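Local coordinates for protein purine nucleoside phosphorylase (Grouper iridovirus, PDB 3KHS) that probably catalyses the phosphorolysis of purine nucleosides, releasing the free base and ribose 1-phosphate for purine salvage, at residues Ala90-Ala93 / Thr94-Met97; Phe197-Pro200 / Ala201-Lys204. All coordinates share one frame; numbering follows the deposited sequence.

Interaction 1: residues Ala90-Ala93 / Thr94-Met97; sequences AARA and TFPM
Thr94 turns its hydroxyl back over the end of the short helical turn 90-93, setting OG1 2.8 Å from Ala90 O and 3.1 Å from Ala91 O. A chi1 of 59° places OG1 between the backbone N and the carbonyl carbon, facing the carbonyls of the preceding turn, and leaves CG2 beside the backbone N, 3.2 Å from Ala90 O. Thr94 N bonds to Ala91 O at 3.2 Å and more weakly to Ala90 O. One residue on, Phe95 N donates to Arg92 O (3.1 Å, 157°). With CG anti to its own N (chi1 179°), Phe95 sends its ring toward helix 3-15, where it packs on Leu6, Ala7 and Thr10. The Arg92 guanidinium lies obliquely to this ring, CZ 5.9 Å from the Phe95 centroid, at most a weak cation-pi attraction, while its NH2 bonds to Asn52 O. Pro96, lacking an N-H, suits the first turn of helix 95-102, where no such donor is required. The buried Thr94 OG1 accepts from Arg98 NH1 and lies close to two carbonyl oxygens, so the polarity of this hydroxyl is probably satisfied within the protein.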
ATOM      1  N   ALA B  90       8.643   6.230   5.284  1.00 21.27           N
ATOM      2  CA  ALA B  90       9.300   6.600   4.051  1.00 30.26           C
ATOM      3  C   ALA B  90      10.085   7.895   4.235  1.00 32.74           C
ATOM      4  O   ALA B  90      11.203   8.031   3.737  1.00 28.32           O
ATOM      5  CB  ALA B  90       8.273   6.744   2.928  1.00 34.13           C
ATOM      6  N   ALA B  91       9.493   8.833   4.966  1.00 33.11           N
ATOM      7  CA  ALA B  91      10.124  10.122   5.231  1.00 34.01           C
ATOM      8  C   ALA B  91      11.383   9.932   6.062  1.00 37.42           C
ATOM      9  O   ALA B  91      12.438  10.500   5.776  1.00 43.81           O
ATOM     10  CB  ALA B  91       9.141  11.067   5.963  1.00 25.96           C
ATOM     11  N   ARG B  92      11.269   9.127   7.097  1.00 36.20           N
ATOM     12  CA  ARG B  92      12.395   8.861   7.969  1.00 36.43           C
ATOM     13  C   ARG B  92      13.573   8.214   7.204  1.00 42.49           C
ATOM     14  O   ARG B  92      14.719   8.654   7.322  1.00 44.02           O
ATOM     15  CB  ARG B  92      11.918   7.935   9.076  1.00 38.89           C
ATOM     16  CG  ARG B  92      12.794   7.878  10.242  1.00 48.01           C
ATOM     17  CD  ARG B  92      12.389   8.903  11.274  1.00 46.11           C
ATOM     18  NE  ARG B  92      13.476   9.001  12.244  1.00 58.15           N
ATOM     19  CZ  ARG B  92      14.436   9.923  12.194  1.00 63.17           C
ATOM     20  NH1 ARG B  92      14.447  10.861  11.233  1.00 58.76           N
ATOM     21  NH2 ARG B  92      15.426   9.863  13.073  1.00 63.90           N
ATOM     22  N   ALA B  93      13.296   7.178   6.415  1.00 34.13           N
ATOM     23  CA  ALA B  93      14.366   6.482   5.692  1.00 37.30           C
ATOM     24  C   ALA B  93      14.976   7.347   4.613  1.00 34.06           C
ATOM     25  O   ALA B  93      16.035   7.038   4.095  1.00 26.22           O
ATOM     26  CB  ALA B  93      13.845   5.163   5.036  1.00 31.93           C
ATOM     27  N   THR B  94      14.298   8.423   4.251  1.00 34.29           N
ATOM     28  CA  THR B  94      14.841   9.282   3.212  1.00 34.56           C
ATOM     29  C   THR B  94      15.364  10.598   3.790  1.00 35.91           C
ATOM     30  O   THR B  94      15.586  11.571   3.053  1.00 34.42           O
ATOM     31  CB  THR B  94      13.786   9.587   2.092  1.00 31.03           C
ATOM     32  OG1 THR B  94      12.632  10.216   2.658  1.00 21.64           O
ATOM     33  CG2 THR B  94      13.391   8.326   1.374  1.00 28.05           C
ATOM     34  N   PHE B  95      15.563  10.623   5.104  1.00 36.36           N
ATOM     35  CA  PHE B  95      16.067  11.814   5.789  1.00 35.13           C
ATOM     36  C   PHE B  95      17.497  12.126   5.325  1.00 35.81           C
ATOM     37  O   PHE B  95      17.863  13.281   5.149  1.00 34.73           O
ATOM     38  CB  PHE B  95      16.037  11.624   7.314  1.00 29.81           C
ATOM     39  CG  PHE B  95      16.574  12.798   8.079  1.00 27.60           C
ATOM     40  CD1 PHE B  95      15.892  14.009   8.090  1.00 30.15           C
ATOM     41  CD2 PHE B  95      17.799  12.710   8.735  1.00 28.52           C
ATOM     42  CE1 PHE B  95      16.410  15.127   8.733  1.00 28.82           C
ATOM     43  CE2 PHE B  95      18.331  13.808   9.376  1.00 25.18           C
ATOM     44  CZ  PHE B  95      17.638  15.028   9.382  1.00 27.92           C
ATOM     45  N   PRO B  96      18.324  11.091   5.125  1.00 37.15           N
ATOM     46  CA  PRO B  96      19.698  11.368   4.676  1.00 32.78           C
ATOM     47  C   PRO B  96      19.732  12.071   3.307  1.00 34.47           C
ATOM     48  O   PRO B  96      20.662  12.819   3.017  1.00 38.55           O
ATOM     49  CB  PRO B  96      20.349   9.982   4.666  1.00 29.60           C
ATOM     50  CG  PRO B  96      19.593   9.233   5.749  1.00 27.14           C
ATOM     51  CD  PRO B  96      18.153   9.670   5.483  1.00 30.28           C
ATOM     52  N   MET B  97      18.721  11.853   2.469  1.00 33.61           N
ATOM     53  CA  MET B  97      18.687  12.535   1.174  1.00 39.02           C
ATOM     54  C   MET B  97      18.422  14.021   1.380  1.00 39.38           C
ATOM     55  O   MET B  97      18.921  14.866   0.617  1.00 40.51           O
ATOM     56  CB  MET B  97      17.593  11.995   0.240  1.00 34.24           C
ATOM     57  CG  MET B  97      17.935  10.699  -0.476  1.00 35.14           C
ATOM     58  SD  MET B  97      19.438  10.741  -1.428  1.00 37.97           S
ATOM     59  CE  MET B  97      20.598   9.942  -0.275  1.00 31.54           C
TER

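Interaction 2: residues Phe197-Pro200 / Ala201-Lys204; sequences FETP and AECK
The carboxylate of Glu202 reaches back past its own helix start to take the N-H of Thr199, while Thr199 OG1 accepts from Glu202 N: a reciprocal capping box at the N terminus of helix 200-208. The bond from Thr199 N to Glu202 OE1 is short and straight, 2.8 Å at 167°, although the N-H arrives from above the carboxylate plane. The return bond, Glu202 N to Thr199 OG1, measures 3.2 Å. Glu202 has CG beside its backbone N (chi1 -73°) and an extended chain beyond it, which passes across the threonine side chain at a slant, Glu202 CG 3.2 Å from Thr199 OG1. Glu202 OE1 also comes within 3.3 Å of Glu198 CB.

Threonine suits the N-cap because its hydroxyl can accept from an N-H of the first turn that has only a weak, bent backbone bond, to Thr199 O. Pro200 suits the position after it, since it has no N-H to satisfy and its ring restricts the backbone. A glutamate three residues past the cap completes the box, and its negative charge should be favoured by the helix dipole.

A second subunit shares this helix end. Thr199 OG1 donates to His132 O of that subunit while accepting from Glu202 N, a double role that a hydroxyl can fill; the same subunit's Asn134 N and Asp131 OD2 bond to Glu202 OE2 and Ala201 N. Cys203, which is buried, is joined to Cys246 by a disulfide that links this helix to a residue well along the chain. Regular helical bonding starts at once, with Cys203 N 2.9 Å from Thr199 O and Lys204 N 3.0 Å from Pro200 O. The aliphatic chain of Lys204 runs beside that last carbonyl, its CG 3.4 Å from Pro200 O.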
ATOM      1  N   PHE B 197      10.400 -11.842   0.424  1.00 22.83           N
ATOM      2  CA  PHE B 197      10.486 -11.841  -1.022  1.00 26.02           C
ATOM      3  C   PHE B 197       9.093 -12.143  -1.518  1.00 29.73           C
ATOM      4  O   PHE B 197       8.243 -12.650  -0.752  1.00 26.69           O
ATOM      5  CB  PHE B 197      11.499 -12.882  -1.512  1.00 28.01           C
ATOM      6  CG  PHE B 197      12.939 -12.488  -1.244  1.00 36.89           C
ATOM      7  CD1 PHE B 197      13.427 -11.244  -1.673  1.00 36.72           C
ATOM      8  CD2 PHE B 197      13.814 -13.359  -0.587  1.00 38.16           C
ATOM      9  CE1 PHE B 197      14.764 -10.874  -1.455  1.00 34.62           C
ATOM     10  CE2 PHE B 197      15.158 -12.998  -0.361  1.00 40.38           C
ATOM     11  CZ  PHE B 197      15.629 -11.753  -0.797  1.00 38.72           C
ATOM     12  N   GLU B 198       8.826 -11.820  -2.774  1.00 24.94           N
ATOM     13  CA  GLU B 198       7.485 -12.028  -3.288  1.00 31.09           C
ATOM     14  C   GLU B 198       7.124 -13.465  -3.677  1.00 38.60           C
ATOM     15  O   GLU B 198       8.003 -14.303  -3.959  1.00 32.67           O
ATOM     16  CB  GLU B 198       7.200 -11.095  -4.474  1.00 34.83           C
ATOM     17  CG  GLU B 198       8.344 -10.768  -5.396  1.00 38.50           C
ATOM     18  CD  GLU B 198       9.351  -9.752  -4.823  1.00 38.64           C
ATOM     19  OE1 GLU B 198       8.956  -8.781  -4.117  1.00 31.58           O
ATOM     20  OE2 GLU B 198      10.560  -9.937  -5.098  1.00 40.42           O
ATOM     21  N   THR B 199       5.822 -13.758  -3.652  1.00 29.29           N
ATOM     22  CA  THR B 199       5.383 -15.079  -4.047  1.00 29.66           C
ATOM     23  C   THR B 199       5.466 -15.151  -5.560  1.00 34.10           C
ATOM     24  O   THR B 199       5.614 -14.125  -6.233  1.00 28.39           O
ATOM     25  CB  THR B 199       3.952 -15.363  -3.644  1.00 24.18           C
ATOM     26  OG1 THR B 199       3.082 -14.392  -4.232  1.00 28.09           O
ATOM     27  CG2 THR B 199       3.826 -15.384  -2.134  1.00 29.91           C
ATOM     28  N   PRO B 200       5.402 -16.375  -6.121  1.00 33.73           N
ATOM     29  CA  PRO B 200       5.473 -16.489  -7.581  1.00 35.86           C
ATOM     30  C   PRO B 200       4.326 -15.707  -8.224  1.00 33.17           C
ATOM     31  O   PRO B 200       4.503 -15.046  -9.250  1.00 36.67           O
ATOM     32  CB  PRO B 200       5.355 -17.995  -7.822  1.00 32.99           C
ATOM     33  CG  PRO B 200       6.018 -18.569  -6.612  1.00 30.46           C
ATOM     34  CD  PRO B 200       5.433 -17.704  -5.495  1.00 30.46           C
ATOM     35  N   ALA B 201       3.152 -15.781  -7.623  1.00 23.90           N
ATOM     36  CA  ALA B 201       2.024 -15.043  -8.161  1.00 30.35           C
ATOM     37  C   ALA B 201       2.254 -13.521  -8.114  1.00 31.30           C
ATOM     38  O   ALA B 201       1.762 -12.794  -8.978  1.00 33.51           O
ATOM     39  CB  ALA B 201       0.759 -15.402  -7.420  1.00 21.96           C
ATOM     40  N   GLU B 202       2.983 -13.038  -7.112  1.00 31.56           N
ATOM     41  CA  GLU B 202       3.264 -11.599  -7.010  1.00 32.42           C
ATOM     42  C   GLU B 202       4.323 -11.212  -8.047  1.00 30.41           C
ATOM     43  O   GLU B 202       4.244 -10.177  -8.688  1.00 29.67           O
ATOM     44  CB  GLU B 202       3.740 -11.244  -5.599  1.00 26.98           C
ATOM     45  CG  GLU B 202       2.614 -11.292  -4.596  1.00 22.96           C
ATOM     46  CD  GLU B 202       3.071 -11.388  -3.161  1.00 22.75           C
ATOM     47  OE1 GLU B 202       4.277 -11.590  -2.924  1.00 26.07           O
ATOM     48  OE2 GLU B 202       2.205 -11.281  -2.263  1.00 34.51           O
ATOM     49  N   CYS B 203       5.300 -12.085  -8.217  1.00 33.05           N
ATOM     50  CA  CYS B 203       6.391 -11.880  -9.161  1.00 31.25           C
ATOM     51  C   CYS B 203       5.788 -11.737 -10.554  1.00 34.54           C
ATOM     52  O   CYS B 203       6.202 -10.898 -11.345  1.00 37.01           O
ATOM     53  CB  CYS B 203       7.340 -13.058  -9.062  1.00 28.71           C
ATOM     54  SG  CYS B 203       8.531 -13.311 -10.394  1.00 37.53           S
ATOM     55  N   LYS B 204       4.778 -12.537 -10.842  1.00 35.50           N
ATOM     56  CA  LYS B 204       4.109 -12.449 -12.122  1.00 30.83           C
ATOM     57  C   LYS B 204       3.522 -11.078 -12.298  1.00 30.23           C
ATOM     58  O   LYS B 204       3.641 -10.491 -13.359  1.00 35.67           O
ATOM     59  CB  LYS B 204       2.996 -13.482 -12.223  1.00 26.99           C
ATOM     60  CG  LYS B 204       3.550 -14.866 -12.491  1.00 38.95           C
ATOM     61  CD  LYS B 204       2.492 -15.947 -12.406  1.00 40.09           C
ATOM     62  CE  LYS B 204       3.168 -17.304 -12.437  1.00 42.92           C
ATOM     63  NZ  LYS B 204       2.196 -18.429 -12.498  1.00 55.56           N
TER

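From the N terminus, the chain first passes through interaction 1, where 90-93 runs straight into 94-97 at the break between two helices. Much later, after strand 184-191, interaction 2 turns the loop at 197-200 into helix 200-208. The two are in series, neither nested nor crossed, and each closes only a turn of adjacent residues. The centres of interaction 1 and interaction 2 are about 27 Å apart, and the nearest atoms of interactions 1 and 2 are about 17 Å apart. Interaction 1 is buried within one chain, packing against helices 3-15 and 219-227 and strand 73-79, whereas interaction 2 lies farther from the chain's centre, against a second subunit of the three-chain assembly.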